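Local coordinates for protein purine phosphoribosyltransferase (Pyrococcus horikoshii, PDB 1VDM) that probably acts as a purine phosphoribosyltransferase, a glycosyltransferase of the type I phosphoribosyltransferase fold, at residues 41-44 / 45-49; 96-99 / 100-104. All coordinates share one frame; numbering follows the deposited sequence.

Contact 1: 41-44 / 45-49; sequences AVRL and SHILG
R43 and I47, one helical turn apart, cross at a slant, with CD1 of I47 lying over one face of the arginine's guanidinium. The side chains come closest at R43 NH2 and I47 CD1, 3.1 Å apart. Bends at chi2 and chi3 (-122° and 52°) fold the arginine back over the isoleucine, while NH1 forms a salt bridge with D12 of helix 8-23. With an alanine in place of R43, D12 would probably be left without this charged mate, and CD1 of I47 would lose the flat group it packs against. V42 and H46 run alongside each other. CG1 of V42, anti to its own N, meets the imidazole at its edge and in the ring plane, 3.8 Å from H46 CD2. CD2 lies 3.1 Å from V42 O, obliquely to the ring; the hydrogen bond to that oxygen comes from H46 N. The straightest backbone bond runs from I47 N to R43 O (2.9 Å, 177° at the hydrogen). L48 N reaches L44 O at 3.0 Å, although L48 has left helical angles. These i to i+4 bonds form the C-terminal end of helix 38-47, the connecting helix of a beta-alpha-beta unit between strands 29-33 and 53-61 in the phosphoribosyltransferase fold.

Contact 2: 96-99 / 100-104; sequences GKTL and EVVIE
The first turns of helix 97-107 begin at G96, the N-cap residue, whose O accepts the N-H of E100 at 3.0 Å, with the donor tilted 28° from the carbonyl plane. G96 has a positive phi of 88°, at which a CB would press against the preceding carbonyl oxygen. The E100 side chain starts close to this cap, its CG 3.4 Å from G96 O. Beyond CG the chain is extended, and OE1 is hydrogen-bonded to S126. The next rung is slack: V101 N to K97 O is a weak hydrogen bond. K97, its chain bent at chi3 (58°), makes a cation-pi contact with F60 of strand 53-61. In type I phosphoribosyltransferases the loop leading into this helix, here DDVSDTGKT up to the first turn, is the signature that binds phosphoribosyl pyrophosphate, and it probably does so in this chain. Further along, V102 N points to T98 O in the carbonyl plane, at 3.0 Å. CG2 of V102, anti to its carbonyl carbon, is turned back along the helix to within 3.3 Å of T98 O. I103 grips L99 in a similar way: its N lies 2.8 Å from L99 O, and its CG1 also closes on that oxygen, at 3.1 Å. L99 and V102 both turn to I88 of strand 85-90, and T98 and V102 to V33 of strand 29-33.

In the fold
Contacts 1 and 2 lie on opposite sides of the chain's centre, their centres about 22 Å apart. Both helices pack on strands 53-61 and 85-90: A41 and L44 of contact 1 meet V89, whereas L99 and V102 of contact 2 meet its neighbour I88. Contact 1 is buried at the end of its helix, enclosed by helix 8-23 and by a second subunit, whose L38 and W144 pack on V42 and R43; the guanidinium of R43 is paired with D12 of its own chain. Contact 2, at the start of its helix, is partly buried and touches no other subunit, with aliphatic residues facing the sheet, while exposed K97 and E100 find partners in their own chain, F60 and S126.

Contact 1: 41-44 / 45-49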
# COMPACT_ATOMS: atom_id res chain seq x y z
N ALA G 41 30.76 12.59 -5.83
CA ALA G 41 31.48 11.88 -4.78
C ALA G 41 30.62 10.85 -4.05
O ALA G 41 30.99 9.68 -3.97
CB ALA G 41 32.05 12.87 -3.78
N VAL G 42 29.49 11.29 -3.52
CA VAL G 42 28.58 10.40 -2.81
C VAL G 42 28.16 9.25 -3.72
O VAL G 42 28.23 8.09 -3.33
CB VAL G 42 27.31 11.16 -2.30
CG1 VAL G 42 26.21 10.18 -1.94
CG2 VAL G 42 27.68 11.98 -1.08
N ARG G 43 27.72 9.58 -4.93
CA ARG G 43 27.30 8.56 -5.89
C ARG G 43 28.42 7.56 -6.18
O ARG G 43 28.18 6.35 -6.19
CB ARG G 43 26.82 9.22 -7.18
CG ARG G 43 25.40 9.76 -7.10
CD ARG G 43 24.54 9.12 -8.18
NE ARG G 43 24.66 7.66 -8.12
CZ ARG G 43 24.33 6.84 -9.11
NH1 ARG G 43 23.85 7.32 -10.24
NH2 ARG G 43 24.49 5.53 -8.96
N LEU G 44 29.65 8.05 -6.39
CA LEU G 44 30.77 7.16 -6.66
C LEU G 44 31.11 6.30 -5.43
O LEU G 44 31.58 5.17 -5.56
CB LEU G 44 32.01 7.96 -7.09
CG LEU G 44 32.00 8.54 -8.52
CD1 LEU G 44 33.22 9.43 -8.71
CD2 LEU G 44 31.99 7.42 -9.55
N SER G 45 30.88 6.85 -4.24
CA SER G 45 31.15 6.10 -3.02
C SER G 45 30.26 4.85 -2.98
O SER G 45 30.71 3.77 -2.59
CB SER G 45 30.86 6.95 -1.79
OG SER G 45 31.13 6.22 -0.60
N HIS G 46 29.01 5.01 -3.40
CA HIS G 46 28.04 3.92 -3.44
C HIS G 46 28.34 2.95 -4.59
O HIS G 46 28.50 1.75 -4.36
CB HIS G 46 26.62 4.48 -3.61
CG HIS G 46 26.06 5.12 -2.38
ND1 HIS G 46 25.56 4.39 -1.32
CD2 HIS G 46 25.92 6.42 -2.03
CE1 HIS G 46 25.13 5.21 -0.38
NE2 HIS G 46 25.34 6.45 -0.79
N ILE G 47 28.44 3.48 -5.81
CA ILE G 47 28.71 2.68 -7.00
C ILE G 47 29.98 1.84 -6.97
O ILE G 47 30.07 0.82 -7.64
CB ILE G 47 28.78 3.57 -8.26
CG1 ILE G 47 27.52 4.42 -8.39
CG2 ILE G 47 28.91 2.69 -9.50
CD1 ILE G 47 27.49 5.28 -9.63
N LEU G 48 30.97 2.26 -6.19
CA LEU G 48 32.22 1.52 -6.12
C LEU G 48 32.39 0.63 -4.89
O LEU G 48 33.51 0.37 -4.45
CB LEU G 48 33.40 2.49 -6.20
CG LEU G 48 33.55 3.28 -7.51
CD1 LEU G 48 34.70 4.26 -7.37
CD2 LEU G 48 33.80 2.34 -8.67
N GLY G 49 31.27 0.16 -4.32
CA GLY G 49 31.35 -0.71 -3.16
C GLY G 49 31.50 0.00 -1.83
O GLY G 49 32.35 -0.37 -1.01

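Contact 2: 96-99 / 100-104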
# COMPACT_ATOMS: atom_id res chain seq x y z
N GLY G 96 41.63 25.15 -11.81
CA GLY G 96 42.46 24.15 -11.17
C GLY G 96 42.97 24.67 -9.85
O GLY G 96 43.78 24.05 -9.16
N LYS G 97 42.47 25.85 -9.50
CA LYS G 97 42.85 26.52 -8.28
C LYS G 97 42.55 25.62 -7.07
O LYS G 97 43.46 25.28 -6.31
CB LYS G 97 42.07 27.83 -8.19
CG LYS G 97 42.44 28.75 -7.05
CD LYS G 97 41.52 29.98 -7.04
CE LYS G 97 40.05 29.57 -6.91
NZ LYS G 97 39.12 30.73 -6.98
N THR G 98 41.29 25.24 -6.90
CA THR G 98 40.89 24.41 -5.77
C THR G 98 41.57 23.04 -5.76
O THR G 98 42.03 22.57 -4.72
CB THR G 98 39.36 24.19 -5.76
OG1 THR G 98 38.69 25.45 -5.72
CG2 THR G 98 38.95 23.38 -4.55
N LEU G 99 41.63 22.41 -6.93
CA LEU G 99 42.25 21.10 -7.04
C LEU G 99 43.70 21.08 -6.57
O LEU G 99 44.11 20.15 -5.87
CB LEU G 99 42.13 20.58 -8.47
CG LEU G 99 40.74 20.03 -8.81
CD1 LEU G 99 40.66 19.59 -10.26
CD2 LEU G 99 40.44 18.86 -7.90
N GLU G 100 44.49 22.08 -6.95
CA GLU G 100 45.88 22.10 -6.51
C GLU G 100 45.99 22.14 -4.99
O GLU G 100 46.85 21.48 -4.41
CB GLU G 100 46.63 23.28 -7.14
CG GLU G 100 46.94 23.06 -8.61
CD GLU G 100 47.80 24.15 -9.22
OE1 GLU G 100 48.11 24.05 -10.44
OE2 GLU G 100 48.18 25.10 -8.50
N VAL G 101 45.12 22.91 -4.35
CA VAL G 101 45.14 22.98 -2.89
C VAL G 101 44.81 21.61 -2.30
O VAL G 101 45.42 21.18 -1.33
CB VAL G 101 44.11 23.99 -2.37
CG1 VAL G 101 44.17 24.05 -0.85
CG2 VAL G 101 44.38 25.36 -2.96
N VAL G 102 43.84 20.93 -2.91
CA VAL G 102 43.42 19.61 -2.45
C VAL G 102 44.49 18.54 -2.68
O VAL G 102 44.62 17.62 -1.88
CB VAL G 102 42.10 19.17 -3.13
CG1 VAL G 102 41.71 17.79 -2.67
CG2 VAL G 102 41.01 20.15 -2.80
N ILE G 103 45.24 18.65 -3.77
CA ILE G 103 46.28 17.66 -4.05
C ILE G 103 47.40 17.79 -3.04
O ILE G 103 48.16 16.85 -2.81
CB ILE G 103 46.84 17.82 -5.47
CG1 ILE G 103 45.72 17.62 -6.49
CG2 ILE G 103 47.94 16.80 -5.72
CD1 ILE G 103 46.16 17.77 -7.92
N GLU G 104 47.52 18.96 -2.42
CA GLU G 104 48.56 19.20 -1.42
C GLU G 104 48.15 18.69 -0.05
O GLU G 104 49.00 18.33 0.77
CB GLU G 104 48.89 20.70 -1.34
CG GLU G 104 49.83 21.18 -2.43
CD GLU G 104 51.26 20.72 -2.21
OE1 GLU G 104 52.09 20.86 -3.14
OE2 GLU G 104 51.57 20.22 -1.10